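PDB 2Q18: 2-keto-3-deoxy-D-arabinonate dehydratase, which catalyses the metal-dependent dehydration of 2-dehydro-3-deoxy-D-arabinonate to 2,5-dioxopentanoate, a step of the pentose oxidation pathway that leads from D-arabinonate to 2-oxoglutarate. Local coordinates for residues A[29-34]-A[72-77]; A[148-151]-A[155-158]; A[13-18]-A[46-51]; A[2-7]-A[21-26]; A[140-145]-A[210-215]. One frame throughout, in Å; residues are numbered along the deposited sequence.

Interaction 1: A[29-34]-A[72-77]; sequences DPIKAL and DPPEVW
Ile31, in the first turn of helix 30-40, and Asp72, in the loop that leads into strand 76-80, mark the nearest approach of the two backbones, with CA atoms 8.4 Å apart. At that separation no hydrogen bond crosses between 29-34 and 72-77, and one side chain has to span the gap. Ile31 does so: CG1 stands beside its own backbone N and anti to the carbonyl carbon (chi1 -65°), and with chi2 at 161° the chain runs outward and carries CD1 across. There CD1 lies 3.6 Å from Asp72 O, while its approach to the ring of Pro74 is looser, 4.4 Å to CD. The helix start that presents Ile31 is fixed by Asp29 at the N-cap. Asp29 OD2 accepts from Lys32 N at 2.9 Å, met 57° out of the carboxylate plane, and OD1 takes a weak bond from Ile31 N. On the other segment the Asp72 carboxylate is engaged in a salt bridge with Arg5, and further along Trp77 NE1 donates to Glu75 OE1 almost in the indole plane (2.9 Å). Only 85 Å² is buried, at the surface, where the helix meets the loop. A methyl group against a carbonyl oxygen and a proline ring carbon gives van der Waals contact alone, so the carboxylates find their partners elsewhere, Glu75 also at Arg123 of the second subunit.

Interaction 2: A[148-151]-A[155-158]; sequences VVLD and KILG
Asp151 grips Lys155 across the turn of a beta hairpin, and its side chain can be followed outward. CB rests against Leu157 CD1 at 3.9 Å. CG, placed between the backbone N and the carbonyl carbon (chi1 73°), folds back over Lys155. OD1 accepts from Lys155 N at 3.0 Å, the donor standing 48° out of the carboxylate plane, and it also takes a bond from Asn153 N inside the turn. OD2 touches Lys155 CB at 3.5 Å; the ammonium of that extended lysine runs on to Ser38 in helix 30-40. An alanine here would probably leave Lys155 N and Asn153 N without their shared acceptor and free the turn to shift. Asp151 N returns a bond to Lys155 O, in the carbonyl plane. On one face Leu150 CD1 meets Ile156 CG1 at 3.9 Å, with Ile237 of helix 233-241 packed against both residues. Separately, Val148 CG1 lies 4.0 Å from Ile156 CG2. The strand axes of 148-150 and 156-158 make 123° between their directions, far from flat antiparallel. Val149 N donates to Gly158 O (2.9 Å) and Val149 O accepts from Leu157 N (2.7 Å), so two residues face one. That one-residue shift in register is a classic beta bulge, here next to the turn of the hairpin formed by strands 140-150 and 156-167.

Interaction 3: A[13-18]-A[46-51]; sequences ISYAIL and DRVTGI
Tyr15 is the residue of 13-18 that reaches 46-51, touching both Val48 and Ile51. Before it in sequence, Ile13 and Ser14 hold the strand through backbone bonds to Val6 of strand 2-8 and Leu26 of strand 23-26. At Tyr15 the CA atom is still 9.0 Å from that of Val48, so the ring does the spanning. Its CG lies beside the backbone N, anti to the carbonyl carbon (chi1 -59°), and the ring stands nearly perpendicular to the CA-CB-CG plane (chi2 -86°). Val48 comes in at about a right angle: Val48 CG2 is 4.0 Å from Tyr15 CD1, in an oblique approach to the ring. Ile51 arrives from the opposite direction, with CG2 over one face, CG1 3.8 Å from Tyr15 CE1, and CD1 reaching the phenol end, 3.6 Å from Tyr15 OH. The hydroxyl itself is hydrogen-bonded to Asp46 OD2 of the third subunit, and the ring also meets that of Phe4. A phenylalanine in its place would probably leave Asp46 of the third subunit without this hydroxyl partner, and Ile51 CD1 without the OH it touches. Beyond Tyr15, Ala16 and Ile17 carry on the strand pairing, bonded to Ile24 and Lys2. The 132 Å² buried here is hydrophobic contact between strands that are not direct neighbours, since 23-26 lies between 11-17 and 45-49. The tyrosine thus bridges over one strand of an antiparallel sheet, which strand 45-49 continues across the interface by pairing antiparallel, through Arg47, Val48 and Thr49, with a strand of the third subunit.

Interaction 4: A[2-7]-A[21-26]; sequences KLFRVV and STIIRL
Leu3 CG, anti to the backbone N (chi1 -180°), and Leu26 CG, anti to the carbonyl carbon (chi1 -60°), aim one methyl each at the other. The two side chains cross at about a right angle and touch through these single methyls, Leu3 CD1 to Leu26 CD1, at 3.7 Å. Phe4 takes the rarer setting near +60°, its CG lying between the backbone N and the carbonyl carbon, and this swings CZ toward Ile23, where Ile23 CG2 is 4.3 Å from Phe4 CZ, oblique to the ring. The backbones themselves stay well apart: the closest pair of CA atoms, Leu3 and Leu26, is separated by 9.3 Å, and no hydrogen bond joins 2-7 to 21-26. Being successive residues of a strand, Leu3 and Phe4 have side chains on opposite faces, so the segments meet twice, once on each side of the sheet. The leucine pair is covered in part by helix 30-40, with Leu3 on Pro30 and Leu34 and Leu26 on Ala33. On the other face Phe4 meets the ring of Tyr53, their planes inclined by about 35°, and Ile23 packs on Val48. All four touching residues are buried, and the contact is wholly apolar. The geometry is that of next-but-one strands in an antiparallel sheet: strand 11-17 runs between 2-8 and 23-26, bonded to both, while side chains reach over it on either face.

Interaction 5: A[140-145]-A[210-215]; sequences TLPEPE and LKIVRE
Pro142 and Pro144 press their rings against Leu210, and this forms the close part of the contact. Pro142 CG touches Leu210 CD1 at 3.9 Å, and Pro144 CG meets Leu210 CB at the same distance, both prolines crossing the leucine at about a right angle. Leu210 turns CG to the far side from its amide (chi1 168°), which carries both methyls to Pro142 CG, and CD2 also reaches Pro144 CD. Ile212 adds a flank: its CD1 is 4.0 Å from Pro142 CG. All four residues are buried, yet no hydrogen bond crosses. Toward the end of strand 207-214 the contact loosens, and Val213 and Arg214 no longer touch 140-145. Between and beyond the prolines, Glu143 and Glu145 turn to the other side, where they bind the magnesium ion; Glu143 also pairs with Lys182, a substrate-binding residue. Pro144 O accepts from Thr256 OG1, another substrate-binding residue, so the contact adjoins the substrate site. Strand 140-150 is bonded here to strand 156-167, while strand 207-214 belongs to a second sheet, where it lies between strands 271-276 and 217-225; Leu210 also touches Val272, Ile274 and Phe220 of these.

How the interactions relate
Along the chain, interactions 4 and 3 cross, their segments alternating within the first 51 residues; interaction 1 follows 4 but crosses 3, and interaction 2 is nested inside the loop closed by interaction 5. Interactions 3 and 4 have centres about 4 Å apart, share the sheet of strands 2-8, 11-17 and 23-26, and both touch the third subunit. Helix 30-40 joins this N-terminal part to the rest, Leu34 packing on Val149 of interaction 2. Interactions 2 and 5 use opposite ends of strand 140-150, centres about 25 Å apart, so one strand connects the hairpin bulge to the metal site. Interaction 5 stays about 14 Å from interaction 4 and about 18 Å from interaction 3, nearest atoms.

Interaction 1: A[29-34]-A[72-77]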
# COMPACT_ATOMS: atom_id res chain seq x y z
N ASP A 29 -12.67 9.33 1.26
CA ASP A 29 -11.86 10.23 2.09
C ASP A 29 -12.55 11.59 2.16
O ASP A 29 -13.05 12.07 1.15
CB ASP A 29 -10.44 10.37 1.48
CG ASP A 29 -9.81 11.75 1.72
OD1 ASP A 29 -9.51 12.11 2.89
OD2 ASP A 29 -9.58 12.47 0.73
N PRO A 30 -12.61 12.20 3.36
CA PRO A 30 -13.37 13.44 3.53
C PRO A 30 -12.92 14.62 2.66
O PRO A 30 -13.76 15.38 2.21
CB PRO A 30 -13.24 13.75 5.03
CG PRO A 30 -12.03 12.99 5.48
CD PRO A 30 -12.00 11.76 4.63
N ILE A 31 -11.61 14.77 2.42
CA ILE A 31 -11.13 15.82 1.51
C ILE A 31 -11.66 15.58 0.09
O ILE A 31 -12.17 16.50 -0.55
CB ILE A 31 -9.58 15.95 1.51
CG1 ILE A 31 -9.09 16.43 2.89
CG2 ILE A 31 -9.12 16.94 0.44
CD1 ILE A 31 -7.61 16.16 3.16
N LYS A 32 -11.56 14.33 -0.37
CA LYS A 32 -12.13 13.93 -1.66
C LYS A 32 -13.65 14.18 -1.70
O LYS A 32 -14.17 14.66 -2.70
CB LYS A 32 -11.80 12.46 -1.95
CG LYS A 32 -12.42 11.89 -3.23
CD LYS A 32 -11.90 12.58 -4.50
CE LYS A 32 -12.53 11.97 -5.75
NZ LYS A 32 -12.12 12.68 -7.00
N ALA A 33 -14.34 13.87 -0.60
CA ALA A 33 -15.78 14.11 -0.49
C ALA A 33 -16.11 15.60 -0.62
O ALA A 33 -17.09 15.96 -1.29
CB ALA A 33 -16.33 13.55 0.82
N LEU A 34 -15.30 16.45 0.01
CA LEU A 34 -15.50 17.90 -0.05
C LEU A 34 -15.27 18.45 -1.46
O LEU A 34 -16.00 19.34 -1.91
CB LEU A 34 -14.59 18.62 0.95
CG LEU A 34 -14.93 18.51 2.44
CD1 LEU A 34 -13.77 19.01 3.29
CD2 LEU A 34 -16.23 19.26 2.79
N ASP A 72 -7.52 15.45 7.99
CA ASP A 72 -6.09 15.68 8.21
C ASP A 72 -5.64 16.72 7.18
O ASP A 72 -5.40 16.38 6.02
CB ASP A 72 -5.29 14.38 8.05
CG ASP A 72 -5.69 13.31 9.06
OD1 ASP A 72 -5.74 13.62 10.27
OD2 ASP A 72 -5.94 12.15 8.65
N PRO A 73 -5.53 18.01 7.60
CA PRO A 73 -5.14 19.03 6.63
C PRO A 73 -3.64 18.94 6.34
O PRO A 73 -2.83 19.05 7.27
CB PRO A 73 -5.48 20.34 7.36
CG PRO A 73 -5.35 20.01 8.81
CD PRO A 73 -5.70 18.55 8.96
N PRO A 74 -3.26 18.71 5.07
CA PRO A 74 -1.84 18.50 4.81
C PRO A 74 -0.99 19.70 5.23
O PRO A 74 0.14 19.53 5.67
CB PRO A 74 -1.79 18.28 3.29
CG PRO A 74 -3.17 17.83 2.93
CD PRO A 74 -4.07 18.61 3.84
N GLU A 75 -1.56 20.90 5.12
CA GLU A 75 -0.91 22.12 5.57
C GLU A 75 -1.92 23.02 6.24
O GLU A 75 -3.09 23.05 5.84
CB GLU A 75 -0.24 22.87 4.40
CG GLU A 75 0.87 22.08 3.73
CD GLU A 75 1.55 22.83 2.58
OE1 GLU A 75 1.29 24.04 2.38
OE2 GLU A 75 2.37 22.19 1.90
N VAL A 76 -1.48 23.75 7.26
CA VAL A 76 -2.30 24.79 7.88
C VAL A 76 -1.54 26.10 7.85
O VAL A 76 -0.39 26.19 8.30
CB VAL A 76 -2.72 24.45 9.34
CG1 VAL A 76 -3.64 25.54 9.89
CG2 VAL A 76 -3.42 23.09 9.40
N TRP A 77 -2.19 27.12 7.30
CA TRP A 77 -1.62 28.46 7.21
C TRP A 77 -2.54 29.45 7.92
O TRP A 77 -3.74 29.20 8.08
CB TRP A 77 -1.46 28.87 5.74
CG TRP A 77 -0.41 28.10 4.98
CD1 TRP A 77 -0.52 26.83 4.49
CD2 TRP A 77 0.89 28.57 4.61
NE1 TRP A 77 0.64 26.47 3.84
CE2 TRP A 77 1.52 27.52 3.89
CE3 TRP A 77 1.58 29.77 4.80
CZ2 TRP A 77 2.82 27.64 3.38
CZ3 TRP A 77 2.87 29.89 4.29
CH2 TRP A 77 3.47 28.83 3.58

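Interaction 2: A[148-151]-A[155-158]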
# COMPACT_ATOMS: atom_id res chain seq x y z
N VAL A 148 -10.95 28.41 6.41
CA VAL A 148 -11.45 27.81 5.18
C VAL A 148 -10.63 26.58 4.78
O VAL A 148 -9.40 26.57 4.94
CB VAL A 148 -11.48 28.82 3.99
CG1 VAL A 148 -12.61 29.83 4.17
CG2 VAL A 148 -10.14 29.53 3.82
N VAL A 149 -11.31 25.56 4.27
CA VAL A 149 -10.66 24.41 3.67
C VAL A 149 -10.54 24.68 2.17
O VAL A 149 -11.52 25.08 1.53
CB VAL A 149 -11.43 23.09 3.94
CG1 VAL A 149 -10.67 21.89 3.37
CG2 VAL A 149 -11.68 22.88 5.44
N LEU A 150 -9.36 24.44 1.62
CA LEU A 150 -9.03 24.82 0.24
C LEU A 150 -8.62 23.64 -0.62
O LEU A 150 -8.01 22.69 -0.13
CB LEU A 150 -7.85 25.81 0.27
CG LEU A 150 -8.01 27.33 0.31
CD1 LEU A 150 -9.38 27.84 0.75
CD2 LEU A 150 -6.88 27.95 1.14
N ASP A 151 -8.94 23.70 -1.92
CA ASP A 151 -8.30 22.79 -2.88
C ASP A 151 -7.00 23.43 -3.41
O ASP A 151 -6.66 24.56 -3.01
CB ASP A 151 -9.25 22.34 -4.01
CG ASP A 151 -9.57 23.43 -5.05
OD1 ASP A 151 -8.89 24.48 -5.10
OD2 ASP A 151 -10.51 23.21 -5.84
N LYS A 155 -9.65 27.28 -4.25
CA LYS A 155 -11.11 27.30 -4.17
C LYS A 155 -11.54 26.86 -2.77
O LYS A 155 -11.01 25.88 -2.23
CB LYS A 155 -11.73 26.40 -5.24
CG LYS A 155 -13.24 26.53 -5.36
CD LYS A 155 -13.86 25.42 -6.19
CE LYS A 155 -15.33 25.72 -6.49
NZ LYS A 155 -16.02 24.63 -7.26
N ILE A 156 -12.51 27.57 -2.20
CA ILE A 156 -13.04 27.26 -0.87
C ILE A 156 -13.95 26.03 -0.91
O ILE A 156 -14.99 26.03 -1.56
CB ILE A 156 -13.76 28.49 -0.24
CG1 ILE A 156 -12.75 29.61 0.04
CG2 ILE A 156 -14.50 28.09 1.04
CD1 ILE A 156 -13.36 30.99 0.28
N LEU A 157 -13.54 24.99 -0.20
CA LEU A 157 -14.30 23.74 -0.15
C LEU A 157 -15.24 23.70 1.06
O LEU A 157 -16.16 22.87 1.11
CB LEU A 157 -13.36 22.54 -0.10
CG LEU A 157 -12.39 22.34 -1.27
CD1 LEU A 157 -11.43 21.19 -0.95
CD2 LEU A 157 -13.14 22.09 -2.57
N GLY A 158 -14.99 24.57 2.03
CA GLY A 158 -15.83 24.63 3.22
C GLY A 158 -15.26 25.51 4.30
O GLY A 158 -14.15 26.05 4.15

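Interaction 3: A[13-18]-A[46-51]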
# COMPACT_ATOMS: atom_id res chain seq x y z
N ILE A 13 -13.73 6.87 10.66
CA ILE A 13 -14.94 6.85 9.85
C ILE A 13 -15.44 8.29 9.71
O ILE A 13 -15.54 9.02 10.71
CB ILE A 13 -16.07 5.96 10.45
CG1 ILE A 13 -15.56 4.54 10.72
CG2 ILE A 13 -17.27 5.92 9.49
CD1 ILE A 13 -16.52 3.68 11.54
N SER A 14 -15.73 8.69 8.48
CA SER A 14 -16.28 10.02 8.22
C SER A 14 -17.78 9.97 8.02
O SER A 14 -18.32 9.03 7.44
CB SER A 14 -15.60 10.65 7.00
OG SER A 14 -14.30 11.10 7.34
N TYR A 15 -18.45 11.01 8.52
CA TYR A 15 -19.89 11.14 8.40
C TYR A 15 -20.23 12.55 7.96
O TYR A 15 -19.49 13.50 8.22
CB TYR A 15 -20.59 10.86 9.73
CG TYR A 15 -20.35 9.49 10.32
CD1 TYR A 15 -21.13 8.40 9.94
CD2 TYR A 15 -19.36 9.29 11.28
CE1 TYR A 15 -20.93 7.14 10.50
CE2 TYR A 15 -19.14 8.04 11.83
CZ TYR A 15 -19.93 6.97 11.44
OH TYR A 15 -19.71 5.72 11.99
N ALA A 16 -21.38 12.67 7.29
CA ALA A 16 -21.92 13.97 6.93
C ALA A 16 -23.33 14.09 7.50
O ALA A 16 -24.14 13.17 7.37
CB ALA A 16 -21.95 14.13 5.43
N ILE A 17 -23.61 15.21 8.16
CA ILE A 17 -24.98 15.51 8.57
C ILE A 17 -25.60 16.51 7.59
O ILE A 17 -25.02 17.55 7.30
CB ILE A 17 -25.12 15.94 10.07
CG1 ILE A 17 -26.56 16.37 10.37
CG2 ILE A 17 -24.13 17.04 10.44
CD1 ILE A 17 -27.00 16.16 11.82
N LEU A 18 -26.76 16.14 7.07
CA LEU A 18 -27.51 16.98 6.14
C LEU A 18 -28.44 17.92 6.91
O LEU A 18 -28.69 17.72 8.10
CB LEU A 18 -28.31 16.10 5.17
CG LEU A 18 -27.63 15.58 3.89
CD1 LEU A 18 -26.15 15.22 4.05
CD2 LEU A 18 -28.42 14.40 3.34
N ASP A 46 -23.94 5.80 2.69
CA ASP A 46 -25.21 5.26 3.16
C ASP A 46 -25.74 6.04 4.36
O ASP A 46 -24.97 6.45 5.23
CB ASP A 46 -25.06 3.80 3.58
CG ASP A 46 -24.63 2.90 2.43
OD1 ASP A 46 -25.04 3.14 1.28
OD2 ASP A 46 -23.88 1.94 2.70
N ARG A 47 -27.06 6.22 4.40
CA ARG A 47 -27.71 6.80 5.57
C ARG A 47 -27.58 5.84 6.74
O ARG A 47 -27.89 4.65 6.62
CB ARG A 47 -29.19 7.12 5.30
CG ARG A 47 -29.92 7.64 6.54
CD ARG A 47 -31.36 8.04 6.24
NE ARG A 47 -31.99 8.65 7.42
CZ ARG A 47 -32.70 7.99 8.33
NH1 ARG A 47 -33.22 8.64 9.36
NH2 ARG A 47 -32.90 6.68 8.21
N VAL A 48 -27.10 6.37 7.86
CA VAL A 48 -26.93 5.59 9.07
C VAL A 48 -27.84 6.08 10.19
O VAL A 48 -28.19 7.26 10.26
CB VAL A 48 -25.45 5.57 9.58
CG1 VAL A 48 -24.57 4.76 8.63
CG2 VAL A 48 -24.90 6.98 9.75
N THR A 49 -28.24 5.15 11.05
CA THR A 49 -28.93 5.47 12.29
C THR A 49 -28.04 5.00 13.43
O THR A 49 -27.13 4.18 13.22
CB THR A 49 -30.32 4.79 12.36
OG1 THR A 49 -30.16 3.36 12.32
CG2 THR A 49 -31.21 5.22 11.20
N GLY A 50 -28.26 5.53 14.62
CA GLY A 50 -27.47 5.12 15.78
C GLY A 50 -26.17 5.87 15.95
O GLY A 50 -25.39 5.57 16.86
N ILE A 51 -25.91 6.83 15.06
CA ILE A 51 -24.80 7.76 15.24
C ILE A 51 -25.39 9.04 15.82
O ILE A 51 -26.06 9.82 15.12
CB ILE A 51 -24.02 8.05 13.92
CG1 ILE A 51 -23.53 6.75 13.26
CG2 ILE A 51 -22.86 9.02 14.17
CD1 ILE A 51 -22.64 5.87 14.14

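Interaction 4: A[2-7]-A[21-26]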
# COMPACT_ATOMS: atom_id res chain seq x y z
N LYS A 2 -22.58 19.00 6.58
CA LYS A 2 -21.63 19.25 7.66
C LYS A 2 -20.89 17.95 7.98
O LYS A 2 -21.49 16.96 8.40
CB LYS A 2 -22.33 19.83 8.90
CG LYS A 2 -23.06 21.13 8.61
CD LYS A 2 -23.66 21.76 9.85
CE LYS A 2 -24.39 23.04 9.48
NZ LYS A 2 -24.97 23.72 10.67
N LEU A 3 -19.59 17.99 7.77
CA LEU A 3 -18.76 16.80 7.79
C LEU A 3 -18.01 16.67 9.12
O LEU A 3 -17.39 17.62 9.58
CB LEU A 3 -17.79 16.87 6.61
CG LEU A 3 -16.77 15.77 6.34
CD1 LEU A 3 -16.58 15.64 4.83
CD2 LEU A 3 -15.46 16.11 7.02
N PHE A 4 -18.09 15.48 9.71
CA PHE A 4 -17.30 15.18 10.90
C PHE A 4 -16.62 13.82 10.78
O PHE A 4 -16.91 13.05 9.87
CB PHE A 4 -18.13 15.31 12.20
CG PHE A 4 -19.30 14.34 12.31
CD1 PHE A 4 -20.50 14.60 11.66
CD2 PHE A 4 -19.20 13.21 13.12
CE1 PHE A 4 -21.59 13.72 11.78
CE2 PHE A 4 -20.28 12.33 13.25
CZ PHE A 4 -21.48 12.59 12.58
N ARG A 5 -15.70 13.54 11.70
CA ARG A 5 -14.95 12.30 11.67
C ARG A 5 -14.76 11.77 13.08
O ARG A 5 -14.56 12.54 14.03
CB ARG A 5 -13.59 12.51 10.98
CG ARG A 5 -12.81 11.22 10.66
CD ARG A 5 -11.55 11.50 9.84
NE ARG A 5 -10.61 12.38 10.55
CZ ARG A 5 -9.32 12.48 10.27
NH1 ARG A 5 -8.78 11.77 9.29
NH2 ARG A 5 -8.56 13.30 10.98
N VAL A 6 -14.86 10.45 13.22
CA VAL A 6 -14.60 9.78 14.48
C VAL A 6 -13.42 8.83 14.32
O VAL A 6 -13.12 8.37 13.21
CB VAL A 6 -15.84 8.99 15.01
CG1 VAL A 6 -17.07 9.89 15.09
CG2 VAL A 6 -16.13 7.75 14.14
N VAL A 7 -12.75 8.56 15.44
CA VAL A 7 -11.77 7.48 15.50
C VAL A 7 -12.40 6.33 16.29
O VAL A 7 -13.04 6.55 17.32
CB VAL A 7 -10.39 7.97 16.07
CG1 VAL A 7 -10.53 8.49 17.51
CG2 VAL A 7 -9.33 6.87 15.98
N SER A 21 -31.12 16.76 9.18
CA SER A 21 -30.59 15.99 10.31
C SER A 21 -30.28 14.51 10.01
O SER A 21 -29.91 13.76 10.92
CB SER A 21 -31.50 16.12 11.55
OG SER A 21 -31.66 17.48 11.91
N THR A 22 -30.44 14.10 8.75
CA THR A 22 -30.04 12.75 8.35
C THR A 22 -28.52 12.66 8.26
O THR A 22 -27.85 13.58 7.77
CB THR A 22 -30.68 12.30 7.01
OG1 THR A 22 -30.27 13.19 5.96
CG2 THR A 22 -32.21 12.29 7.10
N ILE A 23 -27.97 11.54 8.73
CA ILE A 23 -26.53 11.33 8.76
C ILE A 23 -26.11 10.27 7.75
O ILE A 23 -26.67 9.18 7.70
CB ILE A 23 -26.04 10.99 10.19
CG1 ILE A 23 -26.34 12.16 11.13
CG2 ILE A 23 -24.54 10.66 10.20
CD1 ILE A 23 -26.23 11.82 12.58
N ILE A 24 -25.11 10.63 6.94
CA ILE A 24 -24.57 9.74 5.91
C ILE A 24 -23.14 9.30 6.27
O ILE A 24 -22.29 10.14 6.58
CB ILE A 24 -24.57 10.43 4.52
CG1 ILE A 24 -25.99 10.86 4.14
CG2 ILE A 24 -23.99 9.49 3.44
CD1 ILE A 24 -26.08 11.62 2.82
N ARG A 25 -22.91 8.00 6.25
CA ARG A 25 -21.55 7.46 6.36
C ARG A 25 -20.89 7.54 5.00
O ARG A 25 -21.39 6.98 4.02
CB ARG A 25 -21.59 6.02 6.86
CG ARG A 25 -20.23 5.34 6.86
CD ARG A 25 -20.27 4.09 7.71
NE ARG A 25 -19.05 3.31 7.58
CZ ARG A 25 -18.66 2.38 8.45
NH1 ARG A 25 -19.40 2.12 9.53
NH2 ARG A 25 -17.54 1.71 8.24
N LEU A 26 -19.75 8.23 4.94
CA LEU A 26 -19.07 8.50 3.68
C LEU A 26 -18.29 7.31 3.15
O LEU A 26 -17.64 6.59 3.91
CB LEU A 26 -18.13 9.71 3.83
CG LEU A 26 -18.75 11.05 4.23
CD1 LEU A 26 -17.71 12.15 4.12
CD2 LEU A 26 -19.96 11.38 3.36

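Interaction 5: A[140-145]-A[210-215]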
# COMPACT_ATOMS: atom_id res chain seq x y z
N THR A 140 0.02 32.60 26.91
CA THR A 140 -0.53 31.99 25.71
C THR A 140 -2.02 32.27 25.62
O THR A 140 -2.76 32.05 26.59
CB THR A 140 -0.26 30.47 25.68
OG1 THR A 140 1.14 30.24 25.49
CG2 THR A 140 -1.03 29.78 24.56
N LEU A 141 -2.46 32.76 24.47
CA LEU A 141 -3.86 33.03 24.23
C LEU A 141 -4.43 32.18 23.10
O LEU A 141 -3.71 31.86 22.15
CB LEU A 141 -4.08 34.51 23.90
CG LEU A 141 -3.80 35.56 24.99
CD1 LEU A 141 -4.10 36.95 24.45
CD2 LEU A 141 -4.62 35.27 26.24
N PRO A 142 -5.72 31.81 23.20
CA PRO A 142 -6.38 31.24 22.04
C PRO A 142 -6.76 32.38 21.10
O PRO A 142 -7.06 33.49 21.55
CB PRO A 142 -7.64 30.60 22.63
CG PRO A 142 -7.94 31.42 23.85
CD PRO A 142 -6.61 31.90 24.37
N GLU A 143 -6.72 32.11 19.80
CA GLU A 143 -7.18 33.07 18.82
C GLU A 143 -8.30 32.45 17.99
O GLU A 143 -8.04 31.59 17.14
CB GLU A 143 -6.01 33.57 17.96
CG GLU A 143 -4.87 34.19 18.78
CD GLU A 143 -3.76 34.84 17.95
OE1 GLU A 143 -2.90 35.51 18.55
OE2 GLU A 143 -3.75 34.68 16.71
N PRO A 144 -9.55 32.83 18.29
CA PRO A 144 -10.76 32.30 17.67
C PRO A 144 -10.98 32.85 16.27
O PRO A 144 -11.07 34.07 16.09
CB PRO A 144 -11.87 32.77 18.61
CG PRO A 144 -11.35 34.04 19.17
CD PRO A 144 -9.87 33.84 19.33
N GLU A 145 -11.07 31.96 15.28
CA GLU A 145 -11.07 32.38 13.89
C GLU A 145 -11.97 31.53 13.01
O GLU A 145 -12.17 30.35 13.27
CB GLU A 145 -9.64 32.34 13.32
CG GLU A 145 -8.55 32.79 14.30
CD GLU A 145 -7.23 33.12 13.64
OE1 GLU A 145 -6.41 33.80 14.30
OE2 GLU A 145 -7.00 32.72 12.47
N LEU A 210 -15.74 33.60 21.93
CA LEU A 210 -14.74 32.89 22.70
C LEU A 210 -15.09 32.88 24.19
O LEU A 210 -15.46 33.91 24.76
CB LEU A 210 -13.35 33.51 22.51
CG LEU A 210 -12.22 33.08 23.45
CD1 LEU A 210 -11.80 31.63 23.23
CD2 LEU A 210 -11.01 34.00 23.34
N LYS A 211 -14.95 31.70 24.81
CA LYS A 211 -15.05 31.55 26.26
C LYS A 211 -13.87 30.75 26.76
O LYS A 211 -13.54 29.69 26.21
CB LYS A 211 -16.35 30.85 26.65
CG LYS A 211 -17.59 31.72 26.53
CD LYS A 211 -18.88 30.91 26.60
CE LYS A 211 -19.15 30.36 27.99
NZ LYS A 211 -20.49 29.71 28.07
N ILE A 212 -13.21 31.26 27.80
CA ILE A 212 -12.21 30.50 28.53
C ILE A 212 -12.82 30.16 29.90
O ILE A 212 -13.14 31.05 30.68
CB ILE A 212 -10.89 31.28 28.70
CG1 ILE A 212 -10.35 31.70 27.32
CG2 ILE A 212 -9.87 30.43 29.47
CD1 ILE A 212 -9.23 32.74 27.35
N VAL A 213 -12.98 28.87 30.15
CA VAL A 213 -13.60 28.39 31.38
C VAL A 213 -12.53 27.81 32.29
O VAL A 213 -11.81 26.87 31.92
CB VAL A 213 -14.72 27.35 31.09
CG1 VAL A 213 -15.39 26.89 32.39
CG2 VAL A 213 -15.76 27.94 30.15
N ARG A 214 -12.41 28.39 33.49
CA ARG A 214 -11.44 27.96 34.48
C ARG A 214 -12.18 27.48 35.72
O ARG A 214 -12.90 28.25 36.35
CB ARG A 214 -10.51 29.12 34.84
CG ARG A 214 -9.37 28.76 35.79
CD ARG A 214 -8.27 29.81 35.76
NE ARG A 214 -7.68 29.91 34.43
CZ ARG A 214 -6.76 30.81 34.07
NH1 ARG A 214 -6.29 30.81 32.83
NH2 ARG A 214 -6.30 31.70 34.95
N GLU A 215 -12.02 26.20 36.06
CA GLU A 215 -12.73 25.58 37.19
C GLU A 215 -14.21 25.96 37.23
O GLU A 215 -14.74 26.34 38.29
CB GLU A 215 -12.03 25.93 38.52
CG GLU A 215 -10.68 25.24 38.70
CD GLU A 215 -9.95 25.67 39.96
OE1 GLU A 215 -9.95 26.88 40.28
OE2 GLU A 215 -9.35 24.79 40.63